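Local coordinates for aspartate-semialdehyde dehydrogenase (Cryptococcus neoformans var. neoformans JEC21, PDB 5CEF), which catalyses the NADPH-dependent reductive dephosphorylation of 4-phospho-L-aspartate to L-aspartate semialdehyde, the second step toward methionine and threonine, at residues V130-Y140 with I223-F234. Sequence-based numbering, arbitrary orientation.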
loop_
_atom_site.group_PDB
_atom_site.type_symbol
_atom_site.label_atom_id
_atom_site.label_comp_id
_atom_site.label_asym_id
_atom_site.label_seq_id
_atom_site.Cartn_x
_atom_site.Cartn_y
_atom_site.Cartn_z
ATOM N N VAL A 130 27.822 1.786 19.518
ATOM C CA VAL A 130 27.659 1.167 20.805
ATOM C C VAL A 130 28.926 0.551 21.359
ATOM O O VAL A 130 29.339 0.943 22.441
ATOM C CB VAL A 130 26.596 0.083 20.743
ATOM C CG1 VAL A 130 26.524 -0.676 22.054
ATOM C CG2 VAL A 130 25.246 0.692 20.420
ATOM N N ASN A 131 29.537 -0.410 20.654
ATOM C CA ASN A 131 30.587 -1.209 21.249
ATOM C C ASN A 131 31.893 -1.364 20.448
ATOM O O ASN A 131 32.493 -2.444 20.445
ATOM C CB ASN A 131 30.028 -2.584 21.564
ATOM C CG ASN A 131 29.611 -3.353 20.318
ATOM O OD1 ASN A 131 29.142 -2.762 19.342
ATOM N ND2 ASN A 131 29.826 -4.660 20.324
ATOM N N PRO A 132 32.369 -0.290 19.804
ATOM C CA PRO A 132 33.679 -0.368 19.185
ATOM C C PRO A 132 34.843 -0.707 20.137
ATOM O O PRO A 132 35.879 -1.217 19.688
ATOM C CB PRO A 132 33.865 1.035 18.570
ATOM C CG PRO A 132 32.961 1.934 19.338
ATOM C CD PRO A 132 31.794 1.070 19.697
ATOM N N SER A 133 34.680 -0.477 21.434
ATOM C CA SER A 133 35.675 -0.920 22.407
ATOM C C SER A 133 36.005 -2.409 22.257
ATOM O O SER A 133 37.063 -2.862 22.703
ATOM C CB SER A 133 35.188 -0.669 23.838
ATOM O OG SER A 133 33.923 -1.273 24.048
ATOM N N HIS A 134 35.107 -3.182 21.647
ATOM C CA HIS A 134 35.360 -4.615 21.529
ATOM C C HIS A 134 36.491 -4.937 20.565
ATOM O O HIS A 134 36.938 -6.093 20.480
ATOM C CB HIS A 134 34.097 -5.370 21.170
ATOM C CG HIS A 134 33.098 -5.411 22.278
ATOM N ND1 HIS A 134 32.039 -6.288 22.294
ATOM C CD2 HIS A 134 33.000 -4.680 23.412
ATOM C CE1 HIS A 134 31.308 -6.071 23.374
ATOM N NE2 HIS A 134 31.869 -5.098 24.068
ATOM N N LEU A 135 36.973 -3.924 19.844
ATOM C CA LEU A 135 38.217 -4.088 19.090
ATOM C C LEU A 135 39.412 -4.514 19.975
ATOM O O LEU A 135 40.392 -5.070 19.472
ATOM C CB LEU A 135 38.546 -2.804 18.322
ATOM C CG LEU A 135 37.577 -2.505 17.171
ATOM C CD1 LEU A 135 37.827 -1.120 16.624
ATOM C CD2 LEU A 135 37.657 -3.541 16.073
ATOM N N SER A 136 39.317 -4.301 21.286
ATOM C CA SER A 136 40.386 -4.699 22.202
ATOM C C SER A 136 40.760 -6.184 22.150
ATOM O O SER A 136 41.870 -6.540 22.540
ATOM C CB SER A 136 40.022 -4.340 23.637
ATOM O OG SER A 136 39.076 -5.250 24.137
ATOM N N ILE A 137 39.870 -7.036 21.637
ATOM C CA ILE A 137 40.153 -8.470 21.502
ATOM C C ILE A 137 40.930 -8.837 20.241
ATOM O O ILE A 137 41.291 -9.999 20.059
ATOM C CB ILE A 137 38.844 -9.305 21.562
ATOM C CG1 ILE A 137 39.104 -10.726 22.031
ATOM C CG2 ILE A 137 38.139 -9.341 20.223
ATOM C CD1 ILE A 137 37.857 -11.571 22.175
ATOM N N ILE A 138 41.173 -7.884 19.350
ATOM C CA ILE A 138 41.765 -8.219 18.040
ATOM C C ILE A 138 43.195 -8.789 18.118
ATOM O O ILE A 138 43.505 -9.766 17.428
ATOM C CB ILE A 138 41.707 -7.006 17.076
ATOM C CG1 ILE A 138 40.255 -6.668 16.724
ATOM C CG2 ILE A 138 42.455 -7.300 15.792
ATOM C CD1 ILE A 138 39.504 -7.796 16.049
ATOM N N PRO A 139 44.073 -8.200 18.958
ATOM C CA PRO A 139 45.428 -8.773 19.090
ATOM C C PRO A 139 45.387 -10.244 19.477
ATOM O O PRO A 139 46.104 -11.053 18.901
ATOM C CB PRO A 139 46.061 -7.915 20.190
ATOM C CG PRO A 139 45.418 -6.584 19.985
ATOM C CD PRO A 139 43.970 -6.901 19.652
ATOM N N TYR A 140 44.497 -10.593 20.401
ATOM C CA TYR A 140 44.316 -11.988 20.789
ATOM C C TYR A 140 43.796 -12.864 19.641
ATOM O O TYR A 140 44.190 -14.034 19.515
ATOM C CB TYR A 140 43.402 -12.095 22.027
ATOM C CG TYR A 140 43.328 -13.496 22.569
ATOM C CD1 TYR A 140 44.460 -14.112 23.113
ATOM C CD2 TYR A 140 42.155 -14.238 22.500
ATOM C CE1 TYR A 140 44.417 -15.406 23.609
ATOM C CE2 TYR A 140 42.105 -15.543 22.986
ATOM C CZ TYR A 140 43.240 -16.108 23.549
ATOM O OH TYR A 140 43.206 -17.385 24.002
ATOM N N ILE A 223 26.684 -7.682 22.239
ATOM C CA ILE A 223 26.925 -6.274 21.889
ATOM C C ILE A 223 26.916 -5.330 23.091
ATOM O O ILE A 223 27.698 -4.371 23.131
ATOM C CB ILE A 223 25.881 -5.768 20.845
ATOM C CG1 ILE A 223 26.072 -6.522 19.545
ATOM C CG2 ILE A 223 25.970 -4.269 20.592
ATOM C CD1 ILE A 223 24.871 -6.474 18.627
ATOM N N LEU A 224 26.001 -5.534 24.026
ATOM C CA LEU A 224 25.930 -4.645 25.192
ATOM C C LEU A 224 26.836 -5.113 26.310
ATOM O O LEU A 224 27.101 -4.376 27.215
ATOM C CB LEU A 224 24.524 -4.564 25.703
ATOM C CG LEU A 224 23.578 -3.865 24.743
ATOM C CD1 LEU A 224 22.151 -3.944 25.258
ATOM C CD2 LEU A 224 23.978 -2.409 24.523
ATOM N N GLY A 225 27.330 -6.351 26.224
ATOM C CA GLY A 225 28.357 -6.834 27.123
ATOM C C GLY A 225 29.714 -6.173 26.889
ATOM O O GLY A 225 29.840 -5.158 26.163
ATOM N N GLY A 226 30.722 -6.751 27.542
ATOM C CA GLY A 226 32.092 -6.259 27.489
ATOM C C GLY A 226 33.080 -7.329 27.037
ATOM O O GLY A 226 32.701 -8.459 26.683
ATOM N N VAL A 227 34.346 -6.921 27.023
ATOM C CA VAL A 227 35.472 -7.789 26.832
ATOM C C VAL A 227 36.137 -7.984 28.182
ATOM O O VAL A 227 36.257 -7.045 28.961
ATOM C CB VAL A 227 36.467 -7.162 25.865
ATOM C CG1 VAL A 227 37.699 -8.024 25.742
ATOM C CG2 VAL A 227 35.807 -7.035 24.509
ATOM N N THR A 228 36.558 -9.206 28.468
ATOM C CA THR A 228 37.150 -9.501 29.771
ATOM C C THR A 228 38.439 -8.653 29.982
ATOM O O THR A 228 39.067 -8.220 29.022
ATOM C CB THR A 228 37.449 -11.015 29.946
ATOM O OG1 THR A 228 38.103 -11.537 28.784
ATOM C CG2 THR A 228 36.182 -11.783 30.149
ATOM N N PRO A 229 38.812 -8.380 31.250
ATOM C CA PRO A 229 39.981 -7.500 31.470
ATOM C C PRO A 229 41.255 -8.000 30.792
ATOM O O PRO A 229 42.089 -7.173 30.426
ATOM C CB PRO A 229 40.132 -7.482 32.988
ATOM C CG PRO A 229 38.782 -7.866 33.533
ATOM C CD PRO A 229 38.112 -8.723 32.511
ATOM N N ASP A 230 41.398 -9.320 30.587
ATOM C CA ASP A 230 42.566 -9.859 29.846
ATOM C C ASP A 230 42.543 -9.646 28.319
ATOM O O ASP A 230 43.500 -10.014 27.644
ATOM C CB ASP A 230 42.805 -11.360 30.148
ATOM C CG ASP A 230 41.629 -12.244 29.781
ATOM O OD1 ASP A 230 40.660 -11.718 29.192
ATOM O OD2 ASP A 230 41.656 -13.459 30.097
ATOM N N ASN A 231 41.449 -9.083 27.792
ATOM C CA ASN A 231 41.213 -8.931 26.344
ATOM C C ASN A 231 41.290 -10.215 25.531
ATOM O O ASN A 231 41.707 -10.187 24.390
ATOM C CB ASN A 231 42.140 -7.885 25.729
ATOM C CG ASN A 231 41.988 -6.530 26.376
ATOM O OD1 ASN A 231 41.001 -5.832 26.183
ATOM N ND2 ASN A 231 42.954 -6.167 27.168
ATOM N N LYS A 232 40.848 -11.330 26.094
ATOM C CA LYS A 232 40.813 -12.603 25.364
ATOM C C LYS A 232 39.405 -13.162 25.103
ATOM O O LYS A 232 39.252 -14.186 24.391
ATOM C CB LYS A 232 41.626 -13.648 26.128
ATOM C CG LYS A 232 43.001 -13.154 26.543
ATOM C CD LYS A 232 43.864 -14.270 27.115
ATOM C CE LYS A 232 45.294 -13.792 27.330
ATOM N NZ LYS A 232 46.185 -14.930 27.663
ATOM N N ALA A 233 38.379 -12.521 25.674
ATOM C CA ALA A 233 37.023 -13.051 25.571
ATOM C C ALA A 233 35.936 -12.005 25.715
ATOM O O ALA A 233 36.154 -10.902 26.244
ATOM C CB ALA A 233 36.815 -14.154 26.617
ATOM N N PHE A 234 34.752 -12.389 25.261
ATOM C CA PHE A 234 33.546 -11.592 25.461
ATOM C C PHE A 234 32.851 -12.131 26.690
ATOM O O PHE A 234 32.740 -13.340 26.828
ATOM C CB PHE A 234 32.632 -11.703 24.237
ATOM C CG PHE A 234 33.304 -11.304 22.943
ATOM C CD1 PHE A 234 33.566 -9.986 22.673
ATOM C CD2 PHE A 234 33.668 -12.260 22.015
ATOM C CE1 PHE A 234 34.189 -9.615 21.504
ATOM C CE2 PHE A 234 34.297 -11.906 20.847
ATOM C CZ PHE A 234 34.557 -10.582 20.589
HETATM O O HOH W 1 43.341 -8.883 22.864
#
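His-134 and Ser-136, on the 3-10 segment 132-136, make the two direct hydrogen bonds to the loop 225-234 that follows helix 212-224. NE2 of His-134 donates to Gly-225 O at 2.9 Å; the oxygen lies in the imidazole plane, yet the nitrogen sits above the carbonyl plane and the N-H...O angle is only 134°. Farther along, Ser-136 OG gives its proton to Asn-231 OD1, also at 2.9 Å. A water adds a third polar link, donating to Ser-136 O and Asn-231 O while accepting from Tyr-140 N.

Three CH-pi contacts run along the interface. Val-227 CG2 lies over one face of the His-134 ring, 4.1 Å from its centroid. With CG1 of Ile-137 roughly anti to the backbone N (chi1 -155°) and the chain extended beyond it, CD1 reaches the Phe-234 face, 4.0 Å from the centroid and offset toward the rim. Over the centre of the Tyr-140 ring sits Lys-232 CB, 3.7 Å from the centroid, and the extended lysine chain continues across the CD1/CE1 side.

At the other end, Val-130 CG1 packs against Ile-223 CG2 and Leu-224 CD2, each at 3.9 Å. Asn-131 CB approaches Ile-223 O, while its amide turns back to Val-127 N and Leu-125 O.

Within the loop, Asp-230 OD1 accepts from Lys-232 N, closing an Asx turn that spans Asn-231, and also from Thr-228 OG1. The contact thus ties the nucleotide-binding domain to the dimerisation domain within one subunit: two side-chain bonds and a water pin the loop at separate points, probably fixing its register, and CH-pi packing on His-134, Phe-234 and Tyr-140 accompanies them.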